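Local coordinates for protein D-alanine--D-alanine ligase (Coxiella burnetii, PDB 3TQT) that joins two D-alanines into D-alanyl-D-alanine at the cost of ATP, supplying a building block for bacterial peptidoglycan, at residues Leu143-Leu148 with Met220-Ile225; Phe184-Ser189 with Val194-Val199. All blocks are in the same frame, centred on the assembly; numbering follows the deposited sequence.

Contact 1. Residues Leu143-Leu148 with Met220-Ile225; sequences LTKTVL and MVEPRI
K145 on helix 141-150 and E222 on strand 219-223 form a buried salt bridge that joins this helix to the four-stranded antiparallel sheet of the ATP-grasp part of the chain. The contact is small, about 100 Å² in all, and rests on three side chains. From the helix, the K145 side chain leaves with CG anti to the carbonyl carbon (chi1 -76°), and its extended chain, all later torsions near 180°, carries NZ across to the sheet. NZ ends 2.6 Å from E222 OE2, a short charged hydrogen bond. The ammonium does not lie in the carboxylate plane: it comes in from above, 65° out of it. E222 is likewise extended, and the two chains meet at a slant. Beside them M220, bent at chi3 (-60°), brings CE to 4.1 Å from K145 CD, crossing the lysine's methylene chain at about a right angle. W158 touches both K145 and M220. The ammonium is also hydrogen-bonded to V156 O and N315 OD1, while E222 OE1 has its own salt bridge to K186. One carboxylate thus pairs with two lysines, which would be expected to favour its ionised form; the K145 side chain comes within about 6 Å of that of E316, a predicted magnesium ligand. For K145, three oxygen acceptors compensate an ammonium buried among protein groups and fix where it sits.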
ATOM      1  N   LEU A 143      -4.788 -10.415   4.829  1.00 18.25           N
ATOM      2  CA  LEU A 143      -5.258  -9.049   5.077  1.00 22.38           C
ATOM      3  C   LEU A 143      -6.542  -8.791   4.288  1.00 18.38           C
ATOM      4  O   LEU A 143      -7.483  -8.195   4.806  1.00 17.65           O
ATOM      5  CB  LEU A 143      -4.176  -8.024   4.711  1.00 18.91           C
ATOM      6  CG  LEU A 143      -4.539  -6.544   4.830  1.00 22.49           C
ATOM      7  CD1 LEU A 143      -5.025  -6.215   6.250  1.00 18.04           C
ATOM      8  CD2 LEU A 143      -3.337  -5.680   4.420  1.00 20.07           C
ATOM      9  N   THR A 144      -6.583  -9.247   3.039  1.00 16.37           N
ATOM     10  CA  THR A 144      -7.790  -9.117   2.225  1.00 19.65           C
ATOM     11  C   THR A 144      -8.977  -9.732   2.955  1.00 19.74           C
ATOM     12  O   THR A 144     -10.032  -9.112   3.100  1.00 16.54           O
ATOM     13  CB  THR A 144      -7.674  -9.865   0.870  1.00 23.76           C
ATOM     14  OG1 THR A 144      -6.388  -9.644   0.290  1.00 20.10           O
ATOM     15  CG2 THR A 144      -8.754  -9.380  -0.088  1.00 24.92           C
ATOM     16  N   LYS A 145      -8.796 -10.962   3.423  1.00 16.76           N
ATOM     17  CA  LYS A 145      -9.883 -11.660   4.099  1.00 19.95           C
ATOM     18  C   LYS A 145     -10.286 -10.982   5.393  1.00 18.05           C
ATOM     19  O   LYS A 145     -11.461 -10.988   5.758  1.00 17.32           O
ATOM     20  CB  LYS A 145      -9.522 -13.124   4.340  1.00 21.83           C
ATOM     21  CG  LYS A 145      -9.614 -13.957   3.073  1.00 22.46           C
ATOM     22  CD  LYS A 145      -9.173 -15.384   3.347  1.00 22.97           C
ATOM     23  CE  LYS A 145      -9.251 -16.211   2.084  1.00 23.69           C
ATOM     24  NZ  LYS A 145      -9.153 -17.635   2.447  1.00 22.41           N
ATOM     25  N   THR A 146      -9.318 -10.378   6.076  1.00 17.34           N
ATOM     26  CA  THR A 146      -9.615  -9.677   7.312  1.00 17.07           C
ATOM     27  C   THR A 146     -10.589  -8.548   7.004  1.00 20.34           C
ATOM     28  O   THR A 146     -11.596  -8.364   7.692  1.00 18.85           O
ATOM     29  CB  THR A 146      -8.339  -9.066   7.915  1.00 23.94           C
ATOM     30  OG1 THR A 146      -7.462 -10.119   8.323  1.00 25.51           O
ATOM     31  CG2 THR A 146      -8.673  -8.192   9.124  1.00 23.69           C
ATOM     32  N   VAL A 147     -10.282  -7.791   5.959  1.00 17.89           N
ATOM     33  CA  VAL A 147     -11.092  -6.640   5.608  1.00 20.50           C
ATOM     34  C   VAL A 147     -12.461  -7.104   5.107  1.00 23.27           C
ATOM     35  O   VAL A 147     -13.492  -6.550   5.499  1.00 17.72           O
ATOM     36  CB  VAL A 147     -10.369  -5.756   4.579  1.00 22.97           C
ATOM     37  CG1 VAL A 147     -11.307  -4.706   4.029  1.00 23.86           C
ATOM     38  CG2 VAL A 147      -9.123  -5.121   5.225  1.00 19.78           C
ATOM     39  N   LEU A 148     -12.473  -8.141   4.271  1.00 22.41           N
ATOM     40  CA  LEU A 148     -13.733  -8.658   3.741  1.00 20.46           C
ATOM     41  C   LEU A 148     -14.624  -9.172   4.852  1.00 18.80           C
ATOM     42  O   LEU A 148     -15.805  -8.826   4.930  1.00 22.27           O
ATOM     43  CB  LEU A 148     -13.487  -9.767   2.721  1.00 17.98           C
ATOM     44  CG  LEU A 148     -12.801  -9.271   1.441  1.00 19.70           C
ATOM     45  CD1 LEU A 148     -12.506 -10.447   0.503  1.00 18.05           C
ATOM     46  CD2 LEU A 148     -13.665  -8.216   0.769  1.00 21.52           C
ATOM     47  N   MET A 220      -0.505 -18.246   5.595  1.00 23.44           N
ATOM     48  CA  MET A 220      -1.843 -18.516   6.038  1.00 22.09           C
ATOM     49  C   MET A 220      -2.143 -19.970   5.767  1.00 24.52           C
ATOM     50  O   MET A 220      -1.721 -20.541   4.756  1.00 24.10           O
ATOM     51  CB  MET A 220      -2.845 -17.609   5.321  1.00 21.43           C
ATOM     52  CG  MET A 220      -2.818 -17.705   3.807  1.00 25.15           C
ATOM     53  SD  MET A 220      -3.509 -16.207   3.081  1.00 24.17           S
ATOM     54  CE  MET A 220      -5.165 -16.244   3.772  1.00 18.24           C
ATOM     55  N   VAL A 221      -2.864 -20.565   6.698  1.00 20.25           N
ATOM     56  CA  VAL A 221      -3.328 -21.925   6.550  1.00 25.37           C
ATOM     57  C   VAL A 221      -4.803 -21.833   6.218  1.00 26.07           C
ATOM     58  O   VAL A 221      -5.527 -21.004   6.791  1.00 22.76           O
ATOM     59  CB  VAL A 221      -3.112 -22.713   7.852  1.00 24.34           C
ATOM     60  CG1 VAL A 221      -3.475 -24.193   7.662  1.00 20.00           C
ATOM     61  CG2 VAL A 221      -1.661 -22.565   8.327  1.00 24.41           C
ATOM     62  N   GLU A 222      -5.239 -22.668   5.283  1.00 21.62           N
ATOM     63  CA  GLU A 222      -6.634 -22.692   4.868  1.00 27.01           C
ATOM     64  C   GLU A 222      -7.136 -24.115   4.788  1.00 23.87           C
ATOM     65  O   GLU A 222      -6.378 -25.032   4.480  1.00 27.01           O
ATOM     66  CB  GLU A 222      -6.806 -22.013   3.500  1.00 25.82           C
ATOM     67  CG  GLU A 222      -6.634 -20.497   3.547  1.00 24.89           C
ATOM     68  CD  GLU A 222      -6.676 -19.851   2.161  1.00 30.21           C
ATOM     69  OE1 GLU A 222      -6.657 -20.586   1.158  1.00 27.17           O
ATOM     70  OE2 GLU A 222      -6.725 -18.606   2.082  1.00 31.58           O
ATOM     71  N   PRO A 223      -8.422 -24.313   5.067  1.00 24.25           N
ATOM     72  CA  PRO A 223      -8.970 -25.655   4.877  1.00 25.04           C
ATOM     73  C   PRO A 223      -9.098 -25.931   3.392  1.00 26.84           C
ATOM     74  O   PRO A 223      -9.417 -25.015   2.640  1.00 32.17           O
ATOM     75  CB  PRO A 223     -10.367 -25.520   5.465  1.00 31.73           C
ATOM     76  CG  PRO A 223     -10.719 -24.084   5.167  1.00 27.57           C
ATOM     77  CD  PRO A 223      -9.458 -23.347   5.462  1.00 21.83           C
ATOM     78  N   ARG A 224      -8.857 -27.165   2.963  1.00 26.13           N
ATOM     79  CA  ARG A 224      -9.195 -27.526   1.592  1.00 31.44           C
ATOM     80  C   ARG A 224     -10.710 -27.661   1.471  1.00 33.78           C
ATOM     81  O   ARG A 224     -11.325 -28.522   2.091  1.00 44.44           O
ATOM     82  CB  ARG A 224      -8.498 -28.810   1.142  1.00 38.26           C
ATOM     83  CG  ARG A 224      -8.655 -29.069  -0.354  1.00 48.32           C
ATOM     84  CD  ARG A 224      -7.949 -30.337  -0.800  1.00 64.29           C
ATOM     85  NE  ARG A 224      -8.404 -31.510  -0.054  1.00 75.75           N
ATOM     86  CZ  ARG A 224      -9.440 -32.271  -0.398  1.00 75.20           C
ATOM     87  NH1 ARG A 224     -10.147 -31.989  -1.485  1.00 74.70           N
ATOM     88  NH2 ARG A 224      -9.768 -33.316   0.352  1.00 72.77           N
ATOM     89  N   ILE A 225     -11.290 -26.785   0.665  1.00 36.82           N
ATOM     90  CA  ILE A 225     -12.730 -26.645   0.522  1.00 38.56           C
ATOM     91  C   ILE A 225     -13.199 -27.408  -0.714  1.00 25.69           C
ATOM     92  O   ILE A 225     -12.618 -27.253  -1.790  1.00 28.81           O
ATOM     93  CB  ILE A 225     -13.082 -25.140   0.327  1.00 39.92           C
ATOM     94  CG1 ILE A 225     -12.962 -24.378   1.651  1.00 49.60           C
ATOM     95  CG2 ILE A 225     -14.467 -24.966  -0.271  1.00 49.20           C
ATOM     96  CD1 ILE A 225     -13.727 -25.015   2.795  1.00 43.48           C
TER

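Contact 2. Residues Phe184-Ser189 with Val194-Val199; sequences FVKAVS and VATLPV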
ATOM      1  N   PHE A 184      -4.240 -26.279   3.347  1.00 25.04           N
ATOM      2  CA  PHE A 184      -3.253 -25.619   2.515  1.00 25.59           C
ATOM      3  C   PHE A 184      -2.377 -24.730   3.377  1.00 26.62           C
ATOM      4  O   PHE A 184      -2.874 -23.968   4.207  1.00 27.58           O
ATOM      5  CB  PHE A 184      -3.939 -24.761   1.448  1.00 26.36           C
ATOM      6  CG  PHE A 184      -4.549 -25.560   0.353  1.00 28.92           C
ATOM      7  CD1 PHE A 184      -3.782 -26.467  -0.358  1.00 37.82           C
ATOM      8  CD2 PHE A 184      -5.890 -25.426   0.040  1.00 37.83           C
ATOM      9  CE1 PHE A 184      -4.340 -27.228  -1.366  1.00 40.83           C
ATOM     10  CE2 PHE A 184      -6.455 -26.185  -0.980  1.00 43.63           C
ATOM     11  CZ  PHE A 184      -5.676 -27.086  -1.676  1.00 44.01           C
ATOM     12  N   VAL A 185      -1.071 -24.821   3.173  1.00 21.64           N
ATOM     13  CA  VAL A 185      -0.161 -23.861   3.779  1.00 23.34           C
ATOM     14  C   VAL A 185       0.351 -22.978   2.654  1.00 27.69           C
ATOM     15  O   VAL A 185       1.025 -23.460   1.749  1.00 25.46           O
ATOM     16  CB  VAL A 185       0.995 -24.563   4.518  1.00 24.53           C
ATOM     17  CG1 VAL A 185       1.979 -23.534   5.097  1.00 23.02           C
ATOM     18  CG2 VAL A 185       0.433 -25.468   5.621  1.00 27.15           C
ATOM     19  N   LYS A 186       0.006 -21.692   2.719  1.00 23.72           N
ATOM     20  CA  LYS A 186       0.167 -20.748   1.615  1.00 26.99           C
ATOM     21  C   LYS A 186       0.964 -19.520   2.053  1.00 24.93           C
ATOM     22  O   LYS A 186       0.710 -18.974   3.119  1.00 21.45           O
ATOM     23  CB  LYS A 186      -1.206 -20.194   1.205  1.00 26.37           C
ATOM     24  CG  LYS A 186      -2.132 -21.103   0.432  1.00 44.79           C
ATOM     25  CD  LYS A 186      -3.362 -20.281   0.011  1.00 41.06           C
ATOM     26  CE  LYS A 186      -4.217 -20.981  -1.034  1.00 46.39           C
ATOM     27  NZ  LYS A 186      -4.818 -22.251  -0.526  1.00 57.15           N
ATOM     28  N   ALA A 187       1.884 -19.049   1.217  1.00 21.38           N
ATOM     29  CA  ALA A 187       2.433 -17.716   1.440  1.00 20.26           C
ATOM     30  C   ALA A 187       1.278 -16.714   1.375  1.00 21.03           C
ATOM     31  O   ALA A 187       0.364 -16.859   0.550  1.00 22.51           O
ATOM     32  CB  ALA A 187       3.477 -17.389   0.383  1.00 20.16           C
ATOM     33  N   VAL A 188       1.295 -15.707   2.232  1.00 18.46           N
ATOM     34  CA  VAL A 188       0.230 -14.694   2.180  1.00 22.26           C
ATOM     35  C   VAL A 188       0.276 -13.874   0.896  1.00 24.52           C
ATOM     36  O   VAL A 188      -0.754 -13.439   0.390  1.00 26.95           O
ATOM     37  CB  VAL A 188       0.256 -13.718   3.386  1.00 19.03           C
ATOM     38  CG1 VAL A 188      -0.022 -14.452   4.693  1.00 21.41           C
ATOM     39  CG2 VAL A 188       1.578 -12.958   3.426  1.00 24.77           C
ATOM     40  N   SER A 189       1.466 -13.678   0.347  1.00 19.83           N
ATOM     41  CA  SER A 189       1.600 -12.693  -0.715  1.00 28.03           C
ATOM     42  C   SER A 189       2.298 -13.215  -1.959  1.00 32.28           C
ATOM     43  O   SER A 189       2.738 -12.432  -2.790  1.00 33.97           O
ATOM     44  CB  SER A 189       2.358 -11.470  -0.191  1.00 32.45           C
ATOM     45  OG  SER A 189       3.718 -11.801   0.037  1.00 29.40           O
ATOM     46  N   VAL A 194       4.741 -23.030  -5.888  1.00 40.32           N
ATOM     47  CA  VAL A 194       5.818 -23.377  -4.972  1.00 48.97           C
ATOM     48  C   VAL A 194       5.456 -22.949  -3.547  1.00 47.05           C
ATOM     49  O   VAL A 194       5.895 -23.559  -2.564  1.00 36.96           O
ATOM     50  CB  VAL A 194       7.139 -22.696  -5.401  1.00 56.55           C
ATOM     51  CG1 VAL A 194       8.161 -22.732  -4.278  1.00 66.11           C
ATOM     52  CG2 VAL A 194       7.692 -23.351  -6.661  1.00 55.57           C
ATOM     53  N   ALA A 195       4.641 -21.903  -3.444  1.00 42.81           N
ATOM     54  CA  ALA A 195       4.338 -21.303  -2.150  1.00 38.90           C
ATOM     55  C   ALA A 195       2.954 -21.658  -1.626  1.00 35.80           C
ATOM     56  O   ALA A 195       2.460 -20.993  -0.726  1.00 27.42           O
ATOM     57  CB  ALA A 195       4.503 -19.786  -2.218  1.00 33.77           C
ATOM     58  N   THR A 196       2.327 -22.688  -2.201  1.00 32.18           N
ATOM     59  CA  THR A 196       1.031 -23.182  -1.734  1.00 29.53           C
ATOM     60  C   THR A 196       1.100 -24.698  -1.574  1.00 36.47           C
ATOM     61  O   THR A 196       1.140 -25.433  -2.555  1.00 40.91           O
ATOM     62  CB  THR A 196      -0.106 -22.831  -2.715  1.00 36.42           C
ATOM     63  OG1 THR A 196      -0.228 -21.411  -2.815  1.00 39.61           O
ATOM     64  CG2 THR A 196      -1.420 -23.397  -2.232  1.00 39.21           C
ATOM     65  N   LEU A 197       1.124 -25.160  -0.330  1.00 28.35           N
ATOM     66  CA  LEU A 197       1.434 -26.544  -0.037  1.00 31.60           C
ATOM     67  C   LEU A 197       0.255 -27.264   0.601  1.00 31.40           C
ATOM     68  O   LEU A 197      -0.218 -26.860   1.657  1.00 27.37           O
ATOM     69  CB  LEU A 197       2.654 -26.600   0.885  1.00 31.35           C
ATOM     70  CG  LEU A 197       3.889 -25.857   0.376  1.00 35.10           C
ATOM     71  CD1 LEU A 197       5.048 -26.042   1.332  1.00 34.83           C
ATOM     72  CD2 LEU A 197       4.254 -26.355  -1.018  1.00 46.34           C
ATOM     73  N   PRO A 198      -0.231 -28.339  -0.048  1.00 33.15           N
ATOM     74  CA  PRO A 198      -1.298 -29.150   0.547  1.00 34.36           C
ATOM     75  C   PRO A 198      -0.714 -30.065   1.611  1.00 34.26           C
ATOM     76  O   PRO A 198       0.349 -30.641   1.393  1.00 36.11           O
ATOM     77  CB  PRO A 198      -1.803 -29.977  -0.641  1.00 37.37           C
ATOM     78  CG  PRO A 198      -0.589 -30.149  -1.490  1.00 42.36           C
ATOM     79  CD  PRO A 198       0.164 -28.841  -1.378  1.00 38.46           C
ATOM     80  N   VAL A 199      -1.395 -30.188   2.747  1.00 33.12           N
ATOM     81  CA  VAL A 199      -0.904 -31.014   3.837  1.00 31.27           C
ATOM     82  C   VAL A 199      -2.016 -31.890   4.398  1.00 34.98           C
ATOM     83  O   VAL A 199      -3.149 -31.444   4.582  1.00 34.55           O
ATOM     84  CB  VAL A 199      -0.289 -30.172   4.979  1.00 30.38           C
ATOM     85  CG1 VAL A 199       0.865 -29.300   4.454  1.00 26.22           C
ATOM     86  CG2 VAL A 199      -1.357 -29.307   5.638  1.00 32.46           C
TER
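Strands 183-187 and 196-199 pair as an antiparallel beta hairpin; the axes of 184-187 and 196-199 approach to 4.5 Å, with chain directions 166° apart. V185 and L197 form the hydrogen-bonded pair: V185 N gives to L197 O at 2.7 Å and an almost straight 175°, and L197 N returns a bond to V185 O. Toward the turn, A187 N donates to A195 O at 2.8 Å. The same carbonyls receive weaker CA-H...O contacts, including K186 CA to A195 O at 3.3 Å. On the other edge of strand 183-187, F184 and K186 bond through their backbones to E222 and M220.

In the non-hydrogen-bonded pair K186-T196 the side chains run side by side, K186 CG 3.6 Å from T196 CG2. K186 then bends at its end (chi4 64°), and its NZ makes a salt bridge with E222 OE1. On the same face, F184 CE1 packs on P198 CB at 3.8 Å. V185, on the other face with L197, sets CG2 4.0 Å from V199 CG1, and both valines touch helix 202-212. Main-chain bonding therefore sets the register, while T196 packs along the K186 chain and the ammonium is paired with E222, in a hairpin lying within the predicted ATP-binding region.

Overall arrangement
After the N-terminal part, with its mixed sheet, the chain reaches helix 141-150, where contact 1 begins, then strand 159-161 and helix 170-177, before entering strand 183-187. After a loop it returns as strand 196-199, so contact 2 closes a short hairpin with four residues between its segments. Helix 202-212 follows, and strand 219-223 then brings the chain back to complete contact 1, whose 71-residue interval encloses the whole of contact 2. The centres lie 12 Å apart. Strands 183-187 and 219-223 are neighbours in the sheet. Contact 2 thus builds the sheet's outer edge, and contact 1 ties its interior to helix 141-150.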